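Local coordinates for protein lysyl-trna-dependent l-ysyl-phosphatidylgycerol synthase (Bacillus licheniformis, PDB 4V36) that probably transfers lysine from lysyl-tRNA to phosphatidylglycerol, a membrane-lipid modification linked to bacterial resistance, at residues Leu76-Lys79 with Glu80-Ala84; Ala119-Leu123 with Asp124-Ile128; Lys234-Met237 with Asp238-Ile242. One frame throughout, in Å; residues are numbered along the deposited sequence.

Overall arrangement
Three local contacts follow one another along the chain; none nests in or crosses another, and each joins neighbouring residues without enclosing a long loop. Contact 1 is a run of helix 74-87, the helix between strands 60-69 and 91-97. Contact 2 closes a turn at the end of strand 111-122, where the chain leaves the sheet on its way to helix 134-145. Contact 3 forms the first turns of helix 236-251, between strands 220-228 and 255-261. Centres of contacts 1 and 3 stand about 43 Å apart, on opposite sides of the chain's centre. Contacts 2 and 3 are closer, centres about 15 Å apart, and helix 236-251 links them: Phe245 packs on Val121, Leu123 and Phe126.

Contact 1 of 3, residues Leu76-Lys79 with Glu80-Ala84; sequences LVIK and EFLHA
Leu76-Lys79 and Glu80-Ala84 are successive turns of one helix, 74-87, and meet through local i to i+4 contacts on a helix that lies against the sheet. Four backbone bonds hold the turns together: Glu80 N to Leu76 O (3.0 Å), Phe81 N to Val77 O (2.9 Å), Leu82 N to Ile78 O (3.0 Å) and His83 N to Lys79 O (3.0 Å). On the partly exposed side, Glu80 swings its CG beside its own backbone N (chi1 -66°), which brings that methylene within 3.2 Å of Leu76 O. The extended chain then carries OE2 to 3.4 Å from Leu76 CD1, the two side chains crossing at a slant; this oxygen is hydrogen-bonded to Ser46 OG. On the buried side, Ile78 and Leu82 run side by side in the same direction and touch through Ile78 CG2 and Leu82 CD1 (3.7 Å). Ile78 also packs on Leu104 and Tyr105 of helix 102-106, while Phe81 reaches the sheet, meeting the ring of Phe43 edge-to-face. The arrangement is that of an amphipathic helix in a beta-alpha-beta unit, here connecting the parallel neighbouring strands 60-69 and 91-97.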
ATOM      1  N   LEU A  76       3.849 -22.252  -9.514  1.00 44.29           N
ATOM      2  CA  LEU A  76       3.416 -22.449 -10.891  1.00 43.42           C
ATOM      3  C   LEU A  76       3.312 -21.131 -11.656  1.00 39.07           C
ATOM      4  O   LEU A  76       3.803 -21.020 -12.778  1.00 37.36           O
ATOM      5  CB  LEU A  76       2.071 -23.178 -10.926  1.00 44.15           C
ATOM      6  CG  LEU A  76       1.464 -23.399 -12.314  1.00 45.01           C
ATOM      7  CD1 LEU A  76       2.416 -24.186 -13.201  1.00 45.15           C
ATOM      8  CD2 LEU A  76       0.124 -24.105 -12.205  1.00 49.50           C
ATOM      9  N   VAL A  77       2.673 -20.136 -11.046  1.00 36.91           N
ATOM     10  CA  VAL A  77       2.450 -18.858 -11.713  1.00 34.17           C
ATOM     11  C   VAL A  77       3.761 -18.092 -11.898  1.00 36.40           C
ATOM     12  O   VAL A  77       3.952 -17.408 -12.905  1.00 42.60           O
ATOM     13  CB  VAL A  77       1.429 -17.982 -10.940  1.00 37.71           C
ATOM     14  CG1 VAL A  77       1.926 -17.657  -9.537  1.00 30.86           C
ATOM     15  CG2 VAL A  77       1.115 -16.710 -11.714  1.00 23.05           C
ATOM     16  N   ILE A  78       4.670 -18.224 -10.937  1.00 31.09           N
ATOM     17  CA  ILE A  78       5.974 -17.579 -11.027  1.00 31.03           C
ATOM     18  C   ILE A  78       6.794 -18.229 -12.134  1.00 34.69           C
ATOM     19  O   ILE A  78       7.486 -17.549 -12.892  1.00 38.50           O
ATOM     20  CB  ILE A  78       6.735 -17.653  -9.689  1.00 36.26           C
ATOM     21  CG1 ILE A  78       6.006 -16.835  -8.622  1.00 33.10           C
ATOM     22  CG2 ILE A  78       8.161 -17.146  -9.849  1.00 32.41           C
ATOM     23  CD1 ILE A  78       6.629 -16.931  -7.251  1.00 25.10           C
ATOM     24  N   LYS A  79       6.691 -19.550 -12.232  1.00 34.35           N
ATOM     25  CA  LYS A  79       7.387 -20.309 -13.264  1.00 38.09           C
ATOM     26  C   LYS A  79       6.902 -19.924 -14.659  1.00 36.40           C
ATOM     27  O   LYS A  79       7.705 -19.698 -15.562  1.00 39.31           O
ATOM     28  CB  LYS A  79       7.197 -21.810 -13.035  1.00 43.87           C
ATOM     29  CG  LYS A  79       7.917 -22.699 -14.034  1.00 43.28           C
ATOM     30  CD  LYS A  79       7.702 -24.168 -13.701  1.00 54.11           C
ATOM     31  CE  LYS A  79       8.425 -25.077 -14.679  1.00 59.36           C
ATOM     32  NZ  LYS A  79       8.207 -26.514 -14.355  1.00 63.56           N
ATOM     33  N   GLU A  80       5.585 -19.847 -14.823  1.00 31.55           N
ATOM     34  CA  GLU A  80       4.988 -19.505 -16.110  1.00 38.80           C
ATOM     35  C   GLU A  80       5.271 -18.059 -16.507  1.00 44.18           C
ATOM     36  O   GLU A  80       5.569 -17.774 -17.667  1.00 59.40           O
ATOM     37  CB  GLU A  80       3.477 -19.747 -16.079  1.00 40.92           C
ATOM     38  CG  GLU A  80       3.084 -21.208 -15.941  1.00 47.32           C
ATOM     39  CD  GLU A  80       1.587 -21.396 -15.792  1.00 53.90           C
ATOM     40  OE1 GLU A  80       0.871 -20.384 -15.636  1.00 53.18           O
ATOM     41  OE2 GLU A  80       1.125 -22.555 -15.831  1.00 62.96           O
ATOM     42  N   PHE A  81       5.173 -17.151 -15.540  1.00 39.20           N
ATOM     43  CA  PHE A  81       5.395 -15.731 -15.796  1.00 34.54           C
ATOM     44  C   PHE A  81       6.837 -15.458 -16.210  1.00 29.48           C
ATOM     45  O   PHE A  81       7.085 -14.733 -17.173  1.00 35.69           O
ATOM     46  CB  PHE A  81       5.036 -14.903 -14.560  1.00 29.26           C
ATOM     47  CG  PHE A  81       5.215 -13.424 -14.748  1.00 30.57           C
ATOM     48  CD1 PHE A  81       4.284 -12.686 -15.459  1.00 26.60           C
ATOM     49  CD2 PHE A  81       6.310 -12.770 -14.207  1.00 25.02           C
ATOM     50  CE1 PHE A  81       4.446 -11.325 -15.635  1.00 22.32           C
ATOM     51  CE2 PHE A  81       6.475 -11.409 -14.380  1.00 27.53           C
ATOM     52  CZ  PHE A  81       5.542 -10.685 -15.094  1.00 21.18           C
ATOM     53  N   LEU A  82       7.782 -16.041 -15.479  1.00 23.11           N
ATOM     54  CA  LEU A  82       9.200 -15.877 -15.788  1.00 28.56           C
ATOM     55  C   LEU A  82       9.554 -16.519 -17.126  1.00 36.64           C
ATOM     56  O   LEU A  82      10.385 -15.999 -17.871  1.00 35.85           O
ATOM     57  CB  LEU A  82      10.066 -16.469 -14.675  1.00 29.44           C
ATOM     58  CG  LEU A  82      10.106 -15.688 -13.360  1.00 30.09           C
ATOM     59  CD1 LEU A  82      10.888 -16.448 -12.304  1.00 33.20           C
ATOM     60  CD2 LEU A  82      10.709 -14.315 -13.579  1.00 32.18           C
ATOM     61  N   HIS A  83       8.921 -17.649 -17.425  1.00 40.38           N
ATOM     62  CA  HIS A  83       9.148 -18.335 -18.692  1.00 44.98           C
ATOM     63  C   HIS A  83       8.606 -17.512 -19.855  1.00 44.29           C
ATOM     64  O   HIS A  83       9.256 -17.382 -20.891  1.00 42.80           O
ATOM     65  CB  HIS A  83       8.502 -19.721 -18.683  1.00 53.20           C
ATOM     66  CG  HIS A  83       8.696 -20.486 -19.954  1.00 63.93           C
ATOM     67  ND1 HIS A  83       7.822 -20.400 -21.017  1.00 64.18           N
ATOM     68  CD2 HIS A  83       9.668 -21.350 -20.337  1.00 64.30           C
ATOM     69  CE1 HIS A  83       8.246 -21.178 -21.997  1.00 61.42           C
ATOM     70  NE2 HIS A  83       9.363 -21.766 -21.609  1.00 62.87           N
ATOM     71  N   ALA A  84       7.411 -16.959 -19.673  1.00 43.54           N
ATOM     72  CA  ALA A  84       6.784 -16.133 -20.697  1.00 42.14           C
ATOM     73  C   ALA A  84       7.591 -14.863 -20.942  1.00 46.24           C
ATOM     74  O   ALA A  84       7.606 -14.327 -22.050  1.00 49.91           O
ATOM     75  CB  ALA A  84       5.359 -15.788 -20.299  1.00 43.84           C
TER

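Contact 2 of 3, residues Ala119-Leu123 with Asp124-Ile128; sequences AIVDL and DTFTI
Asp122 OD1 accepts a hydrogen bond from Asp124 N at 3.0 Å, two residues further along, which makes this an Asx turn. The bond is bent (142° at the hydrogen), and the N-H meets the oxygen on the anti side of the carboxylate, out of its plane. With chi1 at -165°, CG lies opposite the Asp122 backbone N and beside the carbonyl carbon, turning the carboxylate toward the chain that follows. The same oxygen comes within 3.5 Å of Asp124 CB. The two carboxylates do not stack: their planes are 57° apart, and Asp122 OD1 stands 4.2 Å from Asp124 OD2, a like-charge approach that probably costs some energy. Asp124 OD1 has a long, weak ion pair with Lys249 NZ, which may offset part of it. Thr125 sets its hydroxyl over the root of the Asp122 side chain, OG1 lying 3.2 Å from Asp122 CB; the methyl CG2 is more distant, its closest approach being to OD2. A weak backbone bond, Phe126 N to Asp122 O (3.0 Å), closes the turn, and Phe126 CB sits 3.2 Å from that same carbonyl oxygen. Val121 CG1 makes a looser apolar touch with Phe126 CB (4.1 Å), the two side chains crossing obliquely. The turn thus ends strand 111-122, whose Val121 still pairs through its backbone with Phe256 of strand 255-261, and directs the chain toward helix 134-145. Phe245 of helix 236-251 packs on Val121 and Leu123 and meets the Phe126 ring edge-to-face, so the turn rests against that helix.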
ATOM      1  N   ALA A 119       4.202  -1.202   9.386  1.00 22.79           N
ATOM      2  CA  ALA A 119       3.799  -1.082  10.781  1.00 14.40           C
ATOM      3  C   ALA A 119       2.463  -1.776  11.015  1.00 17.58           C
ATOM      4  O   ALA A 119       1.424  -1.321  10.537  1.00 21.95           O
ATOM      5  CB  ALA A 119       3.718   0.381  11.187  1.00 20.00           C
ATOM      6  N   ILE A 120       2.497  -2.881  11.754  1.00 22.64           N
ATOM      7  CA  ILE A 120       1.288  -3.635  12.062  1.00 24.93           C
ATOM      8  C   ILE A 120       0.884  -3.431  13.516  1.00 26.87           C
ATOM      9  O   ILE A 120       1.558  -3.907  14.428  1.00 32.91           O
ATOM     10  CB  ILE A 120       1.475  -5.138  11.796  1.00 32.46           C
ATOM     11  CG1 ILE A 120       2.094  -5.360  10.414  1.00 40.05           C
ATOM     12  CG2 ILE A 120       0.148  -5.871  11.927  1.00 24.00           C
ATOM     13  CD1 ILE A 120       1.285  -4.775   9.279  1.00 41.50           C
ATOM     14  N   VAL A 121      -0.222  -2.724  13.725  1.00 22.49           N
ATOM     15  CA  VAL A 121      -0.677  -2.389  15.068  1.00 21.26           C
ATOM     16  C   VAL A 121      -1.708  -3.383  15.590  1.00 27.06           C
ATOM     17  O   VAL A 121      -2.724  -3.636  14.943  1.00 29.60           O
ATOM     18  CB  VAL A 121      -1.281  -0.972  15.114  1.00 21.96           C
ATOM     19  CG1 VAL A 121      -1.867  -0.683  16.487  1.00 19.40           C
ATOM     20  CG2 VAL A 121      -0.230   0.060  14.750  1.00 22.98           C
ATOM     21  N   ASP A 122      -1.437  -3.945  16.765  1.00 30.51           N
ATOM     22  CA  ASP A 122      -2.378  -4.835  17.436  1.00 34.52           C
ATOM     23  C   ASP A 122      -3.549  -4.026  17.986  1.00 35.50           C
ATOM     24  O   ASP A 122      -3.385  -3.236  18.914  1.00 40.22           O
ATOM     25  CB  ASP A 122      -1.676  -5.606  18.558  1.00 47.60           C
ATOM     26  CG  ASP A 122      -2.487  -6.791  19.061  1.00 52.41           C
ATOM     27  OD1 ASP A 122      -3.732  -6.768  18.956  1.00 41.45           O
ATOM     28  OD2 ASP A 122      -1.871  -7.752  19.568  1.00 56.95           O
ATOM     29  N   LEU A 123      -4.732  -4.232  17.413  1.00 33.14           N
ATOM     30  CA  LEU A 123      -5.910  -3.456  17.785  1.00 37.24           C
ATOM     31  C   LEU A 123      -6.465  -3.845  19.154  1.00 43.31           C
ATOM     32  O   LEU A 123      -7.136  -3.046  19.808  1.00 47.15           O
ATOM     33  CB  LEU A 123      -7.002  -3.609  16.724  1.00 32.31           C
ATOM     34  CG  LEU A 123      -6.684  -3.013  15.350  1.00 30.58           C
ATOM     35  CD1 LEU A 123      -7.854  -3.202  14.398  1.00 33.28           C
ATOM     36  CD2 LEU A 123      -6.325  -1.542  15.480  1.00 23.31           C
ATOM     37  N   ASP A 124      -6.185  -5.070  19.583  1.00 40.63           N
ATOM     38  CA  ASP A 124      -6.667  -5.548  20.873  1.00 44.20           C
ATOM     39  C   ASP A 124      -5.898  -4.926  22.031  1.00 39.50           C
ATOM     40  O   ASP A 124      -6.477  -4.615  23.072  1.00 42.87           O
ATOM     41  CB  ASP A 124      -6.577  -7.074  20.951  1.00 53.12           C
ATOM     42  CG  ASP A 124      -7.619  -7.762  20.095  1.00 64.40           C
ATOM     43  OD1 ASP A 124      -8.724  -7.202  19.938  1.00 62.39           O
ATOM     44  OD2 ASP A 124      -7.334  -8.865  19.580  1.00 72.57           O
ATOM     45  N   THR A 125      -4.595  -4.742  21.846  1.00 38.75           N
ATOM     46  CA  THR A 125      -3.741  -4.234  22.915  1.00 42.39           C
ATOM     47  C   THR A 125      -3.437  -2.746  22.771  1.00 43.60           C
ATOM     48  O   THR A 125      -2.774  -2.160  23.628  1.00 50.87           O
ATOM     49  CB  THR A 125      -2.411  -5.006  22.983  1.00 44.33           C
ATOM     50  OG1 THR A 125      -1.758  -4.952  21.709  1.00 48.84           O
ATOM     51  CG2 THR A 125      -2.656  -6.457  23.360  1.00 47.91           C
ATOM     52  N   PHE A 126      -3.916  -2.132  21.695  1.00 42.53           N
ATOM     53  CA  PHE A 126      -3.719  -0.698  21.510  1.00 35.79           C
ATOM     54  C   PHE A 126      -4.663   0.103  22.396  1.00 34.24           C
ATOM     55  O   PHE A 126      -5.833  -0.245  22.549  1.00 36.30           O
ATOM     56  CB  PHE A 126      -3.921  -0.293  20.048  1.00 34.07           C
ATOM     57  CG  PHE A 126      -3.938   1.195  19.834  1.00 32.57           C
ATOM     58  CD1 PHE A 126      -2.757   1.920  19.819  1.00 36.17           C
ATOM     59  CD2 PHE A 126      -5.135   1.872  19.660  1.00 33.09           C
ATOM     60  CE1 PHE A 126      -2.770   3.290  19.629  1.00 36.30           C
ATOM     61  CE2 PHE A 126      -5.153   3.242  19.470  1.00 31.42           C
ATOM     62  CZ  PHE A 126      -3.970   3.951  19.455  1.00 33.24           C
ATOM     63  N   THR A 127      -4.143   1.183  22.969  1.00 30.78           N
ATOM     64  CA  THR A 127      -4.947   2.079  23.790  1.00 31.43           C
ATOM     65  C   THR A 127      -4.271   3.438  23.915  1.00 33.65           C
ATOM     66  O   THR A 127      -3.074   3.570  23.667  1.00 36.04           O
ATOM     67  CB  THR A 127      -5.187   1.502  25.199  1.00 47.69           C
ATOM     68  OG1 THR A 127      -6.017   2.395  25.950  1.00 63.24           O
ATOM     69  CG2 THR A 127      -3.866   1.309  25.930  1.00 35.31           C
ATOM     70  N   ILE A 128      -5.046   4.447  24.295  1.00 42.96           N
ATOM     71  CA  ILE A 128      -4.503   5.779  24.521  1.00 49.36           C
ATOM     72  C   ILE A 128      -4.505   6.093  26.013  1.00 56.38           C
ATOM     73  O   ILE A 128      -4.387   7.249  26.419  1.00 55.68           O
ATOM     74  CB  ILE A 128      -5.302   6.855  23.764  1.00 44.22           C
ATOM     75  CG1 ILE A 128      -6.753   6.881  24.246  1.00 38.54           C
ATOM     76  CG2 ILE A 128      -5.245   6.602  22.266  1.00 37.82           C
ATOM     77  CD1 ILE A 128      -7.599   7.933  23.567  1.00 32.68           C
TER

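Contact 3 of 3, residues Lys234-Met237 with Asp238-Ile242; sequences KGIM and DALFI
Backbone bonds between Gly235-Met237 and Ala239-Phe241 wind the opening of helix 236-251: Ala239 N to Gly235 O (3.0 Å), Leu240 N to Ile236 O (3.0 Å) and Phe241 N to Met237 O (3.2 Å). Gly235 occupies the N-cap position with a positive phi of 79°, a backbone shape that glycine adopts readily. Apolar contact comes from Ile236 and Leu240, whose chains run alongside each other, with Ile236 CD1 4.1 Å from Leu240 CG. Ile236 CG1 is opposite its backbone N (chi1 173°), and the bend at chi2 (66°) then lays CD1 toward Leu240; both residues rest on Leu199. The helix belongs to the beta-alpha-beta unit made with strands 220-228 and 255-261; Leu240 and Phe241 pack on Met226, a residue of the lysine amide pocket, and the Met237 side chain lies about 9 Å from the bound lysine amide itself. Contacts of carbon with carbonyl oxygen are closer: Leu240 CG stands 3.2 Å from Ile236 O, and Phe241 CD2 approaches Met237 O obliquely at 3.1 Å. Among the polar side chains, Asp238 keeps its CB 3.6 Å from Gly235 O, while its OD1 is gripped twice, by a salt bridge to Lys301 NZ and a hydrogen bond with Tyr302 OH.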
ATOM      1  N   LYS A 234      -4.522  20.516  13.781  1.00 32.01           N
ATOM      2  CA  LYS A 234      -3.195  19.930  13.919  1.00 30.42           C
ATOM      3  C   LYS A 234      -3.291  18.560  14.580  1.00 31.77           C
ATOM      4  O   LYS A 234      -4.123  18.344  15.463  1.00 35.51           O
ATOM      5  CB  LYS A 234      -2.280  20.851  14.728  1.00 27.82           C
ATOM      6  N   GLY A 235      -2.441  17.635  14.148  1.00 26.93           N
ATOM      7  CA  GLY A 235      -2.478  16.275  14.651  1.00 28.22           C
ATOM      8  C   GLY A 235      -3.583  15.479  13.984  1.00 25.23           C
ATOM      9  O   GLY A 235      -4.062  14.484  14.529  1.00 21.83           O
ATOM     10  N   ILE A 236      -3.978  15.925  12.795  1.00 21.32           N
ATOM     11  CA  ILE A 236      -5.079  15.318  12.052  1.00 22.45           C
ATOM     12  C   ILE A 236      -4.818  13.845  11.731  1.00 27.21           C
ATOM     13  O   ILE A 236      -5.711  13.010  11.870  1.00 28.57           O
ATOM     14  CB  ILE A 236      -5.360  16.100  10.740  1.00 15.32           C
ATOM     15  CG1 ILE A 236      -6.395  15.374   9.876  1.00 13.77           C
ATOM     16  CG2 ILE A 236      -4.072  16.345   9.961  1.00 12.87           C
ATOM     17  CD1 ILE A 236      -7.777  15.320  10.492  1.00 16.09           C
ATOM     18  N   MET A 237      -3.593  13.526  11.325  1.00 21.07           N
ATOM     19  CA  MET A 237      -3.248  12.159  10.952  1.00 24.80           C
ATOM     20  C   MET A 237      -3.264  11.227  12.158  1.00 25.96           C
ATOM     21  O   MET A 237      -3.701  10.081  12.059  1.00 29.23           O
ATOM     22  CB  MET A 237      -1.877  12.116  10.273  1.00 19.89           C
ATOM     23  CG  MET A 237      -1.859  12.721   8.879  1.00 20.10           C
ATOM     24  SD  MET A 237      -0.303  12.420   8.024  1.00 59.78           S
ATOM     25  CE  MET A 237       0.848  13.250   9.117  1.00 50.83           C
ATOM     26  N   ASP A 238      -2.785  11.724  13.294  1.00 26.57           N
ATOM     27  CA  ASP A 238      -2.808  10.955  14.532  1.00 29.36           C
ATOM     28  C   ASP A 238      -4.240  10.681  14.970  1.00 30.24           C
ATOM     29  O   ASP A 238      -4.563   9.576  15.403  1.00 30.38           O
ATOM     30  CB  ASP A 238      -2.051  11.689  15.640  1.00 34.22           C
ATOM     31  CG  ASP A 238      -0.548  11.612  15.469  1.00 43.76           C
ATOM     32  OD1 ASP A 238      -0.057  10.565  15.001  1.00 39.52           O
ATOM     33  OD2 ASP A 238       0.141  12.600  15.803  1.00 51.03           O
ATOM     34  N   ALA A 239      -5.094  11.693  14.845  1.00 22.37           N
ATOM     35  CA  ALA A 239      -6.497  11.571  15.222  1.00 24.78           C
ATOM     36  C   ALA A 239      -7.214  10.518  14.383  1.00 23.36           C
ATOM     37  O   ALA A 239      -7.985   9.716  14.907  1.00 27.45           O
ATOM     38  CB  ALA A 239      -7.197  12.914  15.090  1.00 28.79           C
ATOM     39  N   LEU A 240      -6.950  10.524  13.079  1.00 20.01           N
ATOM     40  CA  LEU A 240      -7.606   9.600  12.161  1.00 25.01           C
ATOM     41  C   LEU A 240      -7.259   8.147  12.468  1.00 23.90           C
ATOM     42  O   LEU A 240      -8.132   7.281  12.442  1.00 29.80           O
ATOM     43  CB  LEU A 240      -7.237   9.930  10.714  1.00 20.71           C
ATOM     44  CG  LEU A 240      -7.777  11.252  10.163  1.00 23.98           C
ATOM     45  CD1 LEU A 240      -7.395  11.420   8.704  1.00 19.30           C
ATOM     46  CD2 LEU A 240      -9.286  11.338  10.340  1.00 13.82           C
ATOM     47  N   PHE A 241      -5.989   7.883  12.760  1.00 26.31           N
ATOM     48  CA  PHE A 241      -5.562   6.528  13.094  1.00 24.59           C
ATOM     49  C   PHE A 241      -6.180   6.068  14.410  1.00 26.08           C
ATOM     50  O   PHE A 241      -6.493   4.890  14.576  1.00 28.23           O
ATOM     51  CB  PHE A 241      -4.036   6.436  13.167  1.00 26.24           C
ATOM     52  CG  PHE A 241      -3.373   6.293  11.828  1.00 24.49           C
ATOM     53  CD1 PHE A 241      -3.624   5.188  11.032  1.00 23.57           C
ATOM     54  CD2 PHE A 241      -2.492   7.256  11.367  1.00 24.60           C
ATOM     55  CE1 PHE A 241      -3.016   5.050   9.799  1.00 22.45           C
ATOM     56  CE2 PHE A 241      -1.880   7.125  10.135  1.00 21.54           C
ATOM     57  CZ  PHE A 241      -2.142   6.020   9.349  1.00 20.32           C
ATOM     58  N   ILE A 242      -6.358   7.000  15.340  1.00 23.72           N
ATOM     59  CA  ILE A 242      -7.005   6.693  16.611  1.00 31.71           C
ATOM     60  C   ILE A 242      -8.467   6.314  16.382  1.00 33.89           C
ATOM     61  O   ILE A 242      -8.948   5.312  16.913  1.00 37.75           O
ATOM     62  CB  ILE A 242      -6.923   7.878  17.593  1.00 31.44           C
ATOM     63  CG1 ILE A 242      -5.474   8.109  18.027  1.00 24.38           C
ATOM     64  CG2 ILE A 242      -7.790   7.625  18.815  1.00 27.85           C
ATOM     65  CD1 ILE A 242      -5.283   9.350  18.873  1.00 25.01           C
TER